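Local coordinates for conserved hypothetical protein BatB (Bacteroides thetaiotaomicron, PDB 3IBS) that is of unknown function but carries a magnesium-binding von Willebrand factor type A domain, the part modelled here, and is probably membrane-bound, at residues 61-66 against 84-89. Sequence-based numbering, arbitrary orientation.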
ATOM      1  N   ASP A  61      15.433 -14.182 -15.343  1.00 17.65           N
ATOM      2  CA  ASP A  61      15.668 -15.352 -16.198  1.00 18.99           C
ATOM      3  C   ASP A  61      14.343 -16.088 -16.383  1.00 18.64           C
ATOM      4  O   ASP A  61      13.363 -15.788 -15.677  1.00 18.79           O
ATOM      5  CB  ASP A  61      16.669 -16.328 -15.534  1.00 19.73           C
ATOM      6  CG  ASP A  61      18.083 -15.730 -15.377  1.00 24.36           C
ATOM      7  OD1 ASP A  61      18.569 -15.041 -16.308  1.00 28.17           O
ATOM      8  OD2 ASP A  61      18.712 -15.947 -14.308  1.00 26.44           O
ATOM      9  N   ALA A  62      14.324 -17.069 -17.288  1.00 17.98           N
ATOM     10  CA  ALA A  62      13.179 -17.954 -17.481  1.00 17.70           C
ATOM     11  C   ALA A  62      13.589 -19.416 -17.349  1.00 17.73           C
ATOM     12  O   ALA A  62      14.633 -19.794 -17.818  1.00 17.03           O
ATOM     13  CB  ALA A  62      12.544 -17.728 -18.852  1.00 17.42           C
ATOM     14  N   PHE A  63      12.740 -20.239 -16.740  1.00 17.96           N
ATOM     15  CA  PHE A  63      12.961 -21.673 -16.767  1.00 18.59           C
ATOM     16  C   PHE A  63      11.669 -22.471 -16.864  1.00 17.91           C
ATOM     17  O   PHE A  63      10.588 -21.964 -16.564  1.00 17.37           O
ATOM     18  CB  PHE A  63      13.886 -22.137 -15.613  1.00 19.46           C
ATOM     19  CG  PHE A  63      13.214 -22.266 -14.267  1.00 22.39           C
ATOM     20  CD1 PHE A  63      12.509 -23.430 -13.922  1.00 26.71           C
ATOM     21  CD2 PHE A  63      13.347 -21.261 -13.311  1.00 26.01           C
ATOM     22  CE1 PHE A  63      11.904 -23.568 -12.643  1.00 28.07           C
ATOM     23  CE2 PHE A  63      12.749 -21.389 -12.036  1.00 27.40           C
ATOM     24  CZ  PHE A  63      12.028 -22.542 -11.705  1.00 28.09           C
ATOM     25  N   THR A  64      11.803 -23.719 -17.298  1.00 17.14           N
ATOM     26  CA  THR A  64      10.689 -24.629 -17.435  1.00 17.28           C
ATOM     27  C   THR A  64      10.254 -25.149 -16.084  1.00 17.80           C
ATOM     28  O   THR A  64      11.023 -25.832 -15.394  1.00 18.27           O
ATOM     29  CB  THR A  64      11.088 -25.837 -18.317  1.00 17.91           C
ATOM     30  OG1 THR A  64      11.426 -25.360 -19.631  1.00 17.58           O
ATOM     31  CG2 THR A  64       9.911 -26.852 -18.413  1.00 16.76           C
ATOM     32  N   GLN A  65       9.020 -24.851 -15.714  1.00 17.22           N
ATOM     33  CA  GLN A  65       8.472 -25.301 -14.425  1.00 17.43           C
ATOM     34  C   GLN A  65       7.786 -26.628 -14.647  1.00 16.89           C
ATOM     35  O   GLN A  65       7.918 -27.528 -13.850  1.00 18.12           O
ATOM     36  CB  GLN A  65       7.498 -24.260 -13.832  1.00 17.19           C
ATOM     37  CG  GLN A  65       6.606 -24.745 -12.628  1.00 17.19           C
ATOM     38  CD  GLN A  65       7.382 -24.830 -11.320  1.00 20.01           C
ATOM     39  OE1 GLN A  65       8.567 -24.460 -11.261  1.00 20.32           O
ATOM     40  NE2 GLN A  65       6.726 -25.316 -10.260  1.00 18.75           N
ATOM     41  N   LEU A  66       7.079 -26.751 -15.760  1.00 17.22           N
ATOM     42  CA  LEU A  66       6.360 -27.972 -16.107  1.00 16.79           C
ATOM     43  C   LEU A  66       6.586 -28.290 -17.588  1.00 17.37           C
ATOM     44  O   LEU A  66       6.187 -27.517 -18.448  1.00 16.91           O
ATOM     45  CB  LEU A  66       4.865 -27.814 -15.804  1.00 16.80           C
ATOM     46  CG  LEU A  66       3.940 -28.972 -16.204  1.00 18.23           C
ATOM     47  CD1 LEU A  66       4.045 -30.148 -15.194  1.00 18.45           C
ATOM     48  CD2 LEU A  66       2.512 -28.477 -16.338  1.00 18.06           C
ATOM     49  N   PRO A  84       7.832 -16.391  -6.164  1.00 18.14           N
ATOM     50  CA  PRO A  84       8.955 -15.583  -6.652  1.00 17.25           C
ATOM     51  C   PRO A  84      10.341 -16.093  -6.238  1.00 17.38           C
ATOM     52  O   PRO A  84      11.314 -15.848  -6.939  1.00 16.53           O
ATOM     53  CB  PRO A  84       8.688 -14.206  -6.018  1.00 17.41           C
ATOM     54  CG  PRO A  84       7.190 -14.162  -5.917  1.00 18.58           C
ATOM     55  CD  PRO A  84       6.839 -15.556  -5.453  1.00 17.74           C
ATOM     56  N   SER A  85      10.434 -16.774  -5.101  1.00 17.60           N
ATOM     57  CA  SER A  85      11.722 -17.310  -4.638  1.00 18.04           C
ATOM     58  C   SER A  85      12.304 -18.391  -5.571  1.00 18.03           C
ATOM     59  O   SER A  85      13.489 -18.704  -5.486  1.00 18.31           O
ATOM     60  CB  SER A  85      11.601 -17.827  -3.209  1.00 18.16           C
ATOM     61  OG  SER A  85      10.625 -18.844  -3.160  1.00 19.86           O
ATOM     62  N   LEU A  86      11.499 -18.933  -6.487  1.00 17.48           N
ATOM     63  CA  LEU A  86      12.059 -19.832  -7.515  1.00 17.77           C
ATOM     64  C   LEU A  86      13.158 -19.166  -8.367  1.00 17.68           C
ATOM     65  O   LEU A  86      14.041 -19.846  -8.871  1.00 17.23           O
ATOM     66  CB  LEU A  86      10.960 -20.378  -8.437  1.00 17.23           C
ATOM     67  CG  LEU A  86       9.937 -21.290  -7.770  1.00 17.70           C
ATOM     68  CD1 LEU A  86       8.850 -21.627  -8.797  1.00 17.14           C
ATOM     69  CD2 LEU A  86      10.616 -22.555  -7.174  1.00 17.84           C
ATOM     70  N   ILE A  87      13.068 -17.848  -8.556  1.00 17.97           N
ATOM     71  CA  ILE A  87      14.071 -17.099  -9.335  1.00 18.73           C
ATOM     72  C   ILE A  87      14.515 -15.866  -8.559  1.00 19.03           C
ATOM     73  O   ILE A  87      13.708 -14.983  -8.267  1.00 18.66           O
ATOM     74  CB  ILE A  87      13.516 -16.643 -10.714  1.00 18.42           C
ATOM     75  CG1 ILE A  87      13.049 -17.841 -11.547  1.00 19.11           C
ATOM     76  CG2 ILE A  87      14.573 -15.807 -11.488  1.00 19.34           C
ATOM     77  CD1 ILE A  87      12.249 -17.455 -12.771  1.00 15.82           C
ATOM     78  N   SER A  88      15.803 -15.786  -8.240  1.00 20.03           N
ATOM     79  CA  SER A  88      16.318 -14.620  -7.503  1.00 20.17           C
ATOM     80  C   SER A  88      16.676 -13.413  -8.389  1.00 20.32           C
ATOM     81  O   SER A  88      16.448 -12.283  -7.990  1.00 20.77           O
ATOM     82  CB  SER A  88      17.495 -15.004  -6.604  1.00 20.25           C
ATOM     83  OG  SER A  88      18.467 -15.698  -7.357  1.00 21.20           O
ATOM     84  N   LYS A  89      17.231 -13.647  -9.575  1.00 20.24           N
ATOM     85  CA  LYS A  89      17.530 -12.564 -10.519  1.00 20.19           C
ATOM     86  C   LYS A  89      16.255 -11.822 -10.931  1.00 20.13           C
ATOM     87  O   LYS A  89      15.316 -12.425 -11.468  1.00 19.67           O
ATOM     88  CB  LYS A  89      18.231 -13.126 -11.755  1.00 20.48           C
ATOM     89  CG  LYS A  89      18.475 -12.121 -12.857  1.00 22.23           C
ATOM     90  CD  LYS A  89      19.416 -12.676 -13.907  1.00 26.20           C
ATOM     91  CE  LYS A  89      19.577 -11.720 -15.082  1.00 28.89           C
ATOM     92  NZ  LYS A  89      20.610 -12.231 -16.044  1.00 31.59           N
TER
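Ile87 meets the rim of the Phe63 ring, the two side chains running antiparallel alongside each other, with CG1 of Ile87 near the ring plane and 3.6 Å from Phe63 CE2. That ring stands up from the strand because chi1 of 79° wedges it between the two backbone arms, which swings it toward the 84-89 loop. Ile87 answers with CG1 set beside its own backbone N, and its CD1 reaches Asp61 O, 3.5 Å away, just before the strand begins. One residue earlier, Leu86 lies across the phenyl group, CB 4.1 Å from Phe63 CZ, and its CD1 touches Gln65 OE1. The amide of Gln65 is brought up by a bend at chi2 (76°), and its NE2 is taken by Phe78 O in the last turn of helix 72-80. The fold is the Rossmann-like von Willebrand factor A domain: the start of strand 62-69, at one margin of the central sheet and antiparallel to 52-58, is flanked here by the loop between helices 72-80 and 94-102. Ile87 also packs on Ile20, next to the magnesium ligand Ser21, so the loop passes close to the metal end of the sheet, with the side chain of Ile87 about 11 Å from the ion. At the other end, Lys89 runs out fully extended, roughly perpendicular to Asp61. The carboxylate rides over its aliphatic part, OD2 3.4 Å from Lys89 CD, while NZ makes a weak, long salt bridge of 3.5 Å to Asp61 OD1. Replacing Asp61 by an alanine removes the carboxylate, and Lys89 NZ would probably lose this charged mate and its methylenes some of their cover. A backbone hydrogen bond also joins Lys89 to Gly60, just before Asp61.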